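PDB 2OIX: xanthomonas outer protein D from Xanthomonas euvesicatoria, which acts as a type III secreted virulence effector, a Ulp1-family cysteine protease that removes SUMO, here present as the inactive mutant of its catalytic fragment. Local coordinates for residues H28-T39 and I61-N70; A90-A98 and Q121-Q130. The protein carries 1 engineered substitution. One frame throughout, in Å; residues are numbered along the deposited sequence.

Interaction 1: H28-T39 and I61-N70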
loop_
_atom_site.group_PDB
_atom_site.type_symbol
_atom_site.label_atom_id
_atom_site.label_comp_id
_atom_site.label_asym_id
_atom_site.label_seq_id
_atom_site.Cartn_x
_atom_site.Cartn_y
_atom_site.Cartn_z
ATOM N N HIS A 28 8.153 5.428 -12.838
ATOM C CA HIS A 28 8.893 6.306 -11.927
ATOM C C HIS A 28 7.991 7.110 -10.992
ATOM O O HIS A 28 8.503 7.764 -10.067
ATOM C CB HIS A 28 9.815 7.239 -12.692
ATOM C CG HIS A 28 9.094 8.173 -13.599
ATOM N ND1 HIS A 28 8.547 7.763 -14.793
ATOM C CD2 HIS A 28 8.802 9.487 -13.478
ATOM C CE1 HIS A 28 7.959 8.792 -15.375
ATOM N NE2 HIS A 28 8.113 9.849 -14.603
ATOM N N LEU A 29 6.685 7.116 -11.249
ATOM C CA LEU A 29 5.731 7.787 -10.321
ATOM C C LEU A 29 5.443 6.932 -9.084
ATOM O O LEU A 29 4.896 7.427 -8.106
ATOM C CB LEU A 29 4.394 8.131 -10.986
ATOM C CG LEU A 29 4.310 8.896 -12.311
ATOM C CD1 LEU A 29 2.837 9.125 -12.668
ATOM C CD2 LEU A 29 5.050 10.185 -12.171
ATOM N N LEU A 30 5.786 5.648 -9.140
ATOM C CA LEU A 30 5.358 4.675 -8.103
ATOM C C LEU A 30 6.426 4.433 -7.058
ATOM O O LEU A 30 7.618 4.321 -7.404
ATOM C CB LEU A 30 5.042 3.317 -8.738
ATOM C CG LEU A 30 4.048 3.290 -9.903
ATOM C CD1 LEU A 30 3.976 1.913 -10.548
ATOM C CD2 LEU A 30 2.687 3.700 -9.440
ATOM N N HIS A 31 6.006 4.336 -5.792
ATOM C CA HIS A 31 6.900 3.859 -4.712
ATOM C C HIS A 31 6.186 2.781 -3.870
ATOM O O HIS A 31 5.129 3.058 -3.295
ATOM C CB HIS A 31 7.343 5.000 -3.812
ATOM C CG HIS A 31 8.265 4.566 -2.713
ATOM N ND1 HIS A 31 9.597 4.291 -2.933
ATOM C CD2 HIS A 31 8.040 4.329 -1.395
ATOM C CE1 HIS A 31 10.159 3.915 -1.797
ATOM N NE2 HIS A 31 9.234 3.917 -0.851
ATOM N N PHE A 32 6.734 1.560 -3.854
ATOM C CA PHE A 32 6.190 0.489 -3.029
ATOM C C PHE A 32 6.894 0.513 -1.695
ATOM O O PHE A 32 8.102 0.191 -1.570
ATOM C CB PHE A 32 6.334 -0.879 -3.735
ATOM C CG PHE A 32 5.756 -0.886 -5.116
ATOM C CD1 PHE A 32 4.479 -0.367 -5.354
ATOM C CD2 PHE A 32 6.486 -1.397 -6.189
ATOM C CE1 PHE A 32 3.934 -0.364 -6.633
ATOM C CE2 PHE A 32 5.938 -1.389 -7.489
ATOM C CZ PHE A 32 4.654 -0.870 -7.703
ATOM N N ALA A 33 6.186 0.987 -0.689
ATOM C CA ALA A 33 6.859 1.070 0.601
ATOM C C ALA A 33 7.074 -0.289 1.265
ATOM O O ALA A 33 6.318 -1.286 1.066
ATOM C CB ALA A 33 6.177 2.055 1.556
ATOM N N ASP A 34 8.186 -0.352 1.987
ATOM C CA ASP A 34 8.496 -1.488 2.838
ATOM C C ASP A 34 7.623 -1.330 4.081
ATOM O O ASP A 34 7.597 -0.255 4.696
ATOM C CB ASP A 34 9.966 -1.420 3.256
ATOM C CG ASP A 34 10.335 -2.522 4.198
ATOM O OD1 ASP A 34 10.748 -3.611 3.726
ATOM O OD2 ASP A 34 10.207 -2.329 5.414
ATOM N N SER A 35 6.946 -2.391 4.490
ATOM C CA SER A 35 5.958 -2.344 5.570
ATOM C C SER A 35 6.546 -2.068 6.949
ATOM O O SER A 35 5.888 -1.482 7.795
ATOM C CB SER A 35 5.099 -3.620 5.575
ATOM O OG SER A 35 5.901 -4.777 5.653
ATOM N N GLN A 36 7.811 -2.429 7.150
ATOM C CA GLN A 36 8.445 -2.231 8.424
ATOM C C GLN A 36 8.786 -0.758 8.537
ATOM O O GLN A 36 8.708 -0.204 9.602
ATOM C CB GLN A 36 9.706 -3.074 8.546
ATOM C CG GLN A 36 9.413 -4.561 8.583
ATOM C CD GLN A 36 10.608 -5.398 8.961
ATOM O OE1 GLN A 36 10.984 -5.442 10.107
ATOM N NE2 GLN A 36 11.150 -6.138 8.003
ATOM N N VAL A 37 9.171 -0.150 7.410
ATOM C CA VAL A 37 9.379 1.285 7.375
ATOM C C VAL A 37 8.081 2.021 7.665
ATOM O O VAL A 37 8.114 3.070 8.345
ATOM C CB VAL A 37 10.043 1.769 6.079
ATOM C CG1 VAL A 37 10.202 3.325 6.070
ATOM C CG2 VAL A 37 11.444 1.115 5.918
ATOM N N VAL A 38 6.953 1.521 7.113
ATOM C CA VAL A 38 5.627 2.113 7.444
ATOM C C VAL A 38 5.388 2.112 8.994
ATOM O O VAL A 38 5.024 3.125 9.604
ATOM C CB VAL A 38 4.452 1.392 6.665
ATOM C CG1 VAL A 38 3.157 2.070 7.010
ATOM C CG2 VAL A 38 4.677 1.567 5.181
ATOM N N THR A 39 5.625 0.973 9.619
ATOM C CA THR A 39 5.449 0.799 11.055
ATOM C C THR A 39 6.314 1.817 11.833
ATOM O O THR A 39 5.883 2.418 12.816
ATOM C CB THR A 39 5.774 -0.668 11.437
ATOM O OG1 THR A 39 4.876 -1.549 10.740
ATOM C CG2 THR A 39 5.658 -0.901 12.952
ATOM N N ILE A 61 11.279 11.020 -2.981
ATOM C CA ILE A 61 10.459 9.803 -3.019
ATOM C C ILE A 61 9.310 10.063 -4.005
ATOM O O ILE A 61 8.644 11.092 -3.902
ATOM C CB ILE A 61 9.901 9.458 -1.612
ATOM C CG1 ILE A 61 11.033 9.376 -0.572
ATOM C CG2 ILE A 61 9.038 8.181 -1.652
ATOM C CD1 ILE A 61 12.234 8.460 -0.940
ATOM N N PRO A 62 9.072 9.139 -4.951
ATOM C CA PRO A 62 7.991 9.322 -5.930
ATOM C C PRO A 62 6.613 9.586 -5.317
ATOM O O PRO A 62 6.362 9.211 -4.171
ATOM C CB PRO A 62 7.984 8.011 -6.681
ATOM C CG PRO A 62 9.414 7.503 -6.537
ATOM C CD PRO A 62 9.778 7.866 -5.157
ATOM N N PRO A 63 5.728 10.257 -6.070
ATOM C CA PRO A 63 4.534 10.829 -5.449
ATOM C C PRO A 63 3.341 9.884 -5.269
ATOM O O PRO A 63 2.387 10.247 -4.583
ATOM C CB PRO A 63 4.192 11.974 -6.418
ATOM C CG PRO A 63 4.488 11.275 -7.786
ATOM C CD PRO A 63 5.829 10.633 -7.495
ATOM N N ILE A 64 3.380 8.686 -5.847
ATOM C CA ILE A 64 2.264 7.732 -5.667
ATOM C C ILE A 64 2.805 6.573 -4.836
ATOM O O ILE A 64 3.558 5.787 -5.308
ATOM C CB ILE A 64 1.649 7.239 -6.973
ATOM C CG1 ILE A 64 1.024 8.403 -7.738
ATOM C CG2 ILE A 64 0.542 6.214 -6.682
ATOM C CD1 ILE A 64 0.490 8.103 -9.085
ATOM N N VAL A 65 2.422 6.501 -3.576
ATOM C CA VAL A 65 3.096 5.612 -2.634
ATOM C C VAL A 65 2.089 4.610 -2.110
ATOM O O VAL A 65 0.987 5.027 -1.629
ATOM C CB VAL A 65 3.655 6.444 -1.450
ATOM C CG1 VAL A 65 4.407 5.576 -0.472
ATOM C CG2 VAL A 65 4.617 7.526 -1.979
ATOM N N PHE A 66 2.436 3.314 -2.233
ATOM C CA PHE A 66 1.691 2.177 -1.688
ATOM C C PHE A 66 2.256 1.755 -0.351
ATOM O O PHE A 66 3.398 1.260 -0.281
ATOM C CB PHE A 66 1.734 0.995 -2.704
ATOM C CG PHE A 66 1.187 1.391 -4.017
ATOM C CD1 PHE A 66 -0.155 1.117 -4.329
ATOM C CD2 PHE A 66 1.977 2.148 -4.925
ATOM C CE1 PHE A 66 -0.716 1.584 -5.557
ATOM C CE2 PHE A 66 1.441 2.574 -6.133
ATOM C CZ PHE A 66 0.092 2.261 -6.459
ATOM N N LEU A 67 1.455 1.913 0.701
ATOM C CA LEU A 67 1.911 1.669 2.067
ATOM C C LEU A 67 1.142 0.524 2.668
ATOM O O LEU A 67 -0.055 0.668 2.976
ATOM C CB LEU A 67 1.648 2.899 2.937
ATOM C CG LEU A 67 2.309 4.199 2.412
ATOM C CD1 LEU A 67 1.309 5.310 2.219
ATOM C CD2 LEU A 67 3.379 4.686 3.339
ATOM N N PRO A 68 1.792 -0.647 2.781
ATOM C CA PRO A 68 1.109 -1.780 3.414
ATOM C C PRO A 68 1.045 -1.458 4.923
ATOM O O PRO A 68 2.045 -1.039 5.519
ATOM C CB PRO A 68 2.009 -2.970 3.102
ATOM C CG PRO A 68 2.951 -2.476 1.949
ATOM C CD PRO A 68 3.152 -1.005 2.326
ATOM N N ILE A 69 -0.143 -1.619 5.498
ATOM C CA ILE A 69 -0.403 -1.336 6.907
ATOM C C ILE A 69 -0.512 -2.686 7.653
ATOM O O ILE A 69 -1.460 -3.392 7.445
ATOM C CB ILE A 69 -1.688 -0.500 7.062
ATOM C CG1 ILE A 69 -1.647 0.796 6.216
ATOM C CG2 ILE A 69 -1.939 -0.147 8.540
ATOM C CD1 ILE A 69 -0.504 1.707 6.465
ATOM N N ASN A 70 0.462 -3.007 8.501
ATOM C CA ASN A 70 0.515 -4.248 9.251
ATOM C C ASN A 70 -0.090 -4.096 10.629
ATOM O O ASN A 70 0.385 -3.308 11.419
ATOM C CB ASN A 70 1.984 -4.710 9.394
ATOM C CG ASN A 70 2.110 -6.122 9.872
ATOM O OD1 ASN A 70 1.131 -6.878 9.931
ATOM N ND2 ASN A 70 3.333 -6.519 10.166
HETATM O O HOH W 1 2.868 -1.306 8.199
HETATM O O HOH W 2 2.393 -1.256 12.004
#

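Interaction 2: A90-A98 and Q121-Q130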
loop_
_atom_site.group_PDB
_atom_site.type_symbol
_atom_site.label_atom_id
_atom_site.label_comp_id
_atom_site.label_asym_id
_atom_site.label_seq_id
_atom_site.Cartn_x
_atom_site.Cartn_y
_atom_site.Cartn_z
ATOM N N ALA A 90 -4.210 13.263 -2.105
ATOM C CA ALA A 90 -5.295 12.318 -1.977
ATOM C C ALA A 90 -4.740 11.055 -1.318
ATOM O O ALA A 90 -3.564 10.704 -1.535
ATOM C CB ALA A 90 -5.871 11.995 -3.327
ATOM N N ALA A 91 -5.558 10.420 -0.475
ATOM C CA ALA A 91 -5.150 9.207 0.251
ATOM C C ALA A 91 -6.340 8.253 0.308
ATOM O O ALA A 91 -7.511 8.705 0.472
ATOM C CB ALA A 91 -4.650 9.620 1.658
ATOM N N TYR A 92 -6.083 6.943 0.105
ATOM C CA TYR A 92 -7.099 5.940 -0.071
ATOM C C TYR A 92 -6.748 4.734 0.795
ATOM O O TYR A 92 -5.614 4.231 0.733
ATOM C CB TYR A 92 -7.119 5.433 -1.519
ATOM C CG TYR A 92 -7.244 6.577 -2.529
ATOM C CD1 TYR A 92 -8.523 7.050 -2.937
ATOM C CD2 TYR A 92 -6.096 7.164 -3.099
ATOM C CE1 TYR A 92 -8.638 8.135 -3.875
ATOM C CE2 TYR A 92 -6.209 8.265 -4.059
ATOM C CZ TYR A 92 -7.486 8.722 -4.393
ATOM O OH TYR A 92 -7.623 9.698 -5.302
ATOM N N HIS A 93 -7.687 4.316 1.634
ATOM C CA HIS A 93 -7.486 3.113 2.458
ATOM C C HIS A 93 -8.387 1.953 2.054
ATOM O O HIS A 93 -9.622 2.114 1.981
ATOM C CB HIS A 93 -7.652 3.494 3.956
ATOM C CG HIS A 93 -7.330 2.362 4.895
ATOM N ND1 HIS A 93 -8.202 1.927 5.872
ATOM C CD2 HIS A 93 -6.222 1.585 5.012
ATOM C CE1 HIS A 93 -7.668 0.906 6.524
ATOM N NE2 HIS A 93 -6.472 0.667 6.011
ATOM N N TYR A 94 -7.778 0.789 1.795
ATOM C CA TYR A 94 -8.467 -0.439 1.365
ATOM C C TYR A 94 -8.276 -1.499 2.452
ATOM O O TYR A 94 -7.139 -1.877 2.791
ATOM C CB TYR A 94 -7.933 -0.958 0.027
ATOM C CG TYR A 94 -7.893 0.088 -1.128
ATOM C CD1 TYR A 94 -8.954 0.177 -2.018
ATOM C CD2 TYR A 94 -6.775 0.888 -1.363
ATOM C CE1 TYR A 94 -8.955 1.070 -3.092
ATOM C CE2 TYR A 94 -6.741 1.818 -2.447
ATOM C CZ TYR A 94 -7.853 1.878 -3.324
ATOM O OH TYR A 94 -7.869 2.753 -4.382
ATOM N N ASP A 95 -9.390 -1.909 3.028
ATOM C CA ASP A 95 -9.385 -2.960 4.048
ATOM C C ASP A 95 -10.345 -4.071 3.648
ATOM O O ASP A 95 -11.526 -3.829 3.423
ATOM C CB ASP A 95 -9.755 -2.326 5.399
ATOM C CG ASP A 95 -9.669 -3.319 6.572
ATOM O OD1 ASP A 95 -9.687 -2.860 7.734
ATOM O OD2 ASP A 95 -9.616 -4.552 6.359
ATOM N N SER A 96 -9.854 -5.300 3.563
ATOM C CA SER A 96 -10.625 -6.337 3.021
ATOM C C SER A 96 -11.416 -7.069 4.112
ATOM O O SER A 96 -12.162 -8.056 3.824
ATOM C CB SER A 96 -9.666 -7.278 2.324
ATOM O OG SER A 96 -8.728 -7.817 3.242
ATOM N N MET A 97 -11.228 -6.650 5.367
ATOM C CA MET A 97 -11.804 -7.354 6.521
ATOM C C MET A 97 -13.284 -7.100 6.553
ATOM O O MET A 97 -13.711 -5.946 6.556
ATOM C CB MET A 97 -11.186 -6.910 7.852
ATOM C CG MET A 97 -11.567 -7.829 9.048
ATOM S SD MET A 97 -10.899 -7.286 10.662
ATOM C CE MET A 97 -9.319 -8.162 10.651
ATOM N N ALA A 98 -14.043 -8.189 6.584
ATOM C CA ALA A 98 -15.511 -8.189 6.547
ATOM C C ALA A 98 -16.148 -7.315 7.635
ATOM O O ALA A 98 -16.986 -6.449 7.343
ATOM C CB ALA A 98 -16.032 -9.618 6.643
ATOM N N GLN A 121 -8.979 13.340 5.715
ATOM C CA GLN A 121 -9.161 13.323 4.257
ATOM C C GLN A 121 -9.040 11.956 3.586
ATOM O O GLN A 121 -9.404 11.841 2.409
ATOM C CB GLN A 121 -8.214 14.292 3.545
ATOM C CG GLN A 121 -8.444 15.773 3.857
ATOM C CD GLN A 121 -9.898 16.179 3.928
ATOM O OE1 GLN A 121 -10.340 16.735 4.931
ATOM N NE2 GLN A 121 -10.649 15.935 2.863
ATOM N N THR A 122 -8.537 10.939 4.292
ATOM C CA THR A 122 -8.346 9.602 3.683
ATOM C C THR A 122 -9.684 8.920 3.364
ATOM O O THR A 122 -10.567 8.810 4.246
ATOM C CB THR A 122 -7.493 8.653 4.602
ATOM O OG1 THR A 122 -6.223 9.268 4.900
ATOM C CG2 THR A 122 -7.323 7.279 3.984
ATOM N N HIS A 123 -9.837 8.449 2.132
ATOM C CA HIS A 123 -11.089 7.858 1.708
ATOM C C HIS A 123 -11.093 6.411 2.112
ATOM O O HIS A 123 -10.121 5.705 1.838
ATOM C CB HIS A 123 -11.260 7.966 0.192
ATOM C CG HIS A 123 -11.253 9.364 -0.329
ATOM N ND1 HIS A 123 -12.372 10.161 -0.307
ATOM C CD2 HIS A 123 -10.270 10.106 -0.892
ATOM C CE1 HIS A 123 -12.082 11.341 -0.834
ATOM N NE2 HIS A 123 -10.809 11.338 -1.189
ATOM N N GLU A 124 -12.133 5.947 2.796
ATOM C CA GLU A 124 -12.268 4.505 3.012
ATOM C C GLU A 124 -12.851 3.850 1.758
ATOM O O GLU A 124 -14.044 3.995 1.474
ATOM C CB GLU A 124 -13.164 4.202 4.226
ATOM C CG GLU A 124 -13.083 2.760 4.717
ATOM C CD GLU A 124 -11.705 2.388 5.341
ATOM O OE1 GLU A 124 -10.968 3.285 5.801
ATOM O OE2 GLU A 124 -11.379 1.191 5.367
ATOM N N MET A 125 -12.026 3.089 1.042
ATOM C CA MET A 125 -12.380 2.599 -0.292
ATOM C C MET A 125 -12.823 1.161 -0.315
ATOM O O MET A 125 -12.345 0.359 0.479
ATOM C CB MET A 125 -11.191 2.751 -1.228
ATOM C CG MET A 125 -10.710 4.173 -1.350
ATOM S SD MET A 125 -11.799 5.158 -2.341
ATOM C CE MET A 125 -11.496 4.545 -4.000
ATOM N N PRO A 126 -13.751 0.828 -1.240
ATOM C CA PRO A 126 -14.127 -0.568 -1.407
ATOM C C PRO A 126 -13.030 -1.408 -2.077
ATOM O O PRO A 126 -12.359 -0.990 -3.068
ATOM C CB PRO A 126 -15.391 -0.502 -2.269
ATOM C CG PRO A 126 -15.246 0.760 -3.081
ATOM C CD PRO A 126 -14.475 1.726 -2.171
ATOM N N ILE A 127 -12.867 -2.598 -1.506
ATOM C CA ILE A 127 -11.974 -3.614 -2.011
ATOM C C ILE A 127 -12.685 -4.952 -1.796
ATOM O O ILE A 127 -13.440 -5.101 -0.835
ATOM C CB ILE A 127 -10.637 -3.590 -1.270
ATOM C CG1 ILE A 127 -9.667 -4.622 -1.848
ATOM C CG2 ILE A 127 -10.863 -3.777 0.251
ATOM C CD1 ILE A 127 -8.208 -4.280 -1.601
ATOM N N ALA A 128 -12.449 -5.903 -2.690
ATOM C CA ALA A 128 -12.998 -7.252 -2.521
ATOM C C ALA A 128 -12.876 -7.660 -1.043
ATOM O O ALA A 128 -11.819 -7.447 -0.420
ATOM C CB ALA A 128 -12.263 -8.238 -3.415
ATOM N N ILE A 129 -13.958 -8.216 -0.487
ATOM C CA ILE A 129 -13.962 -8.633 0.910
ATOM C C ILE A 129 -13.406 -10.057 1.067
ATOM O O ILE A 129 -13.904 -11.018 0.434
ATOM C CB ILE A 129 -15.382 -8.474 1.575
ATOM C CG1 ILE A 129 -15.603 -7.002 1.964
ATOM C CG2 ILE A 129 -15.522 -9.369 2.816
ATOM C CD1 ILE A 129 -17.031 -6.664 2.449
ATOM N N GLN A 130 -12.389 -10.197 1.918
ATOM C CA GLN A 130 -11.789 -11.517 2.151
ATOM C C GLN A 130 -12.796 -12.553 2.677
ATOM O O GLN A 130 -13.593 -12.272 3.581
ATOM C CB GLN A 130 -10.543 -11.414 3.046
ATOM C CG GLN A 130 -10.826 -10.986 4.462
ATOM C CD GLN A 130 -9.560 -10.610 5.204
ATOM O OE1 GLN A 130 -8.932 -9.594 4.911
ATOM N NE2 GLN A 130 -9.184 -11.428 6.173
HETATM O O HOH W 3 -7.966 12.131 0.016
HETATM O O HOH W 4 -11.773 -0.169 2.857
HETATM O O HOH W 5 -10.374 -0.294 8.072
#

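Interaction 1: H28-T39 and I61-N70
Ile61 CG2 sits over one face of the His31 ring, with His31 CG 3.8 Å away, a CH-pi contact. Val65 CG1 lies at the edge of the same ring, 4.0 Å from His31 CD2. His31 has CG anti to its backbone N (chi1 -179°), which carries the ring across to both. On the other side of the sheet Phe32 and Phe66 run side by side. Phe66 CD2 meets the edge of the Phe32 ring, 3.6 Å from Phe32 CD1. The planes are inclined at 54°, so the pair is oblique. Leu30 CD2 touches the edge of the Phe66 ring, 3.7 Å from Phe66 CE2.

These side chains sit on a parallel strand pair of the Ulp1-type catalytic domain, in which 30-32 is an outermost strand of the mixed sheet. Backbone bonds run from Ile64 N to Leu29 O, His31 N to Ile64 O, Phe66 N to His31 O, and Ala33 N to Phe66 O (2.8 Å). Beyond Ala33 the chain turns into helix 35-40, which is N-capped by Asp34 OD2 through Gln36 N and Val37 N. Val38 faces the strand: CG2 meets Leu67 CD2 at 3.8 Å, and CG1 meets Ile69 CD1 at 3.7 Å. A water bridges Ser35 O, Pro68 O and Asn70 N. Helix 7-20 covers Phe32 and Pro68.

Interaction 2: A90-A98 and Q121-Q130
The contact joins the two parallel strands of a beta-alpha-beta unit, 90-94 and 123-125, with helix 102-114 in the connection. It continues into the loops that follow both strands. Three backbone bonds hold the strands: His123 N to Ala91 O, His93 N to His123 O (2.8 Å) and Met125 N to His93 O.

His93 and Glu124 lie side by side on one face of the sheet. His93 ND1 donates to Glu124 OE1 at 3.1 Å, with the oxygen near the plane of the imidazole. The oxygen is met on the syn side, and ring and carboxylate are turned 69° apart. The bend of Glu124 at chi2 (68°) turns its carboxylate toward His93 ND1. His93 NE2 is taken by Ser77 OG, so both ring nitrogens are bonded and the ring is fixed in rotation. Glu124 OE1 also forms a salt bridge with Arg105. A water links Glu124 OE2 to Asp95 OD1.

On the other face Met125 lies alongside Tyr92 and Tyr94. Its SD lies at the edge of the Tyr92 ring, 3.8 Å from Tyr92 CD1. Its CB packs 3.4 Å from Tyr94 CE1, and its CG lies over a face of the Tyr94 ring.

Ile127, past strand 123-125, packs CD1 on Tyr94 CB at 3.7 Å. In the loops, Gln130 N bonds to Ser96 O at 2.9 Å. Asp95 OD2 accepts from Met97 N in an Asx turn and from His75 NE2. Helix 102-114 covers the His93 and Thr122 side. Strand 75-82 pairs with 90-94 along its other edge, and helix 136-153 meets Tyr94, Ser96 and Gln130.

Interactions 1 and 2 lie on the same five-stranded mixed sheet, towards its two ends. Their centres are about 16 Å apart and their nearest atoms about 5 Å, without touching. Strand 75-82 connects them: it pairs with 64-71 on one edge and 90-94 on the other. Ser77 serves both, through a backbone bond with Ile69 and its hydroxyl on His93. The active site probably lies at the end of interaction 2, which supplies Asp95 and Gln130. His75, Asp95 and position 136, now the engineered Ala136, match the His-Asp-Cys triad of Ulp1-family proteases, and Gln130 matches the oxyanion-hole glutamine. Trp76, beside His75, touches Ser35 and Asn70 of interaction 1.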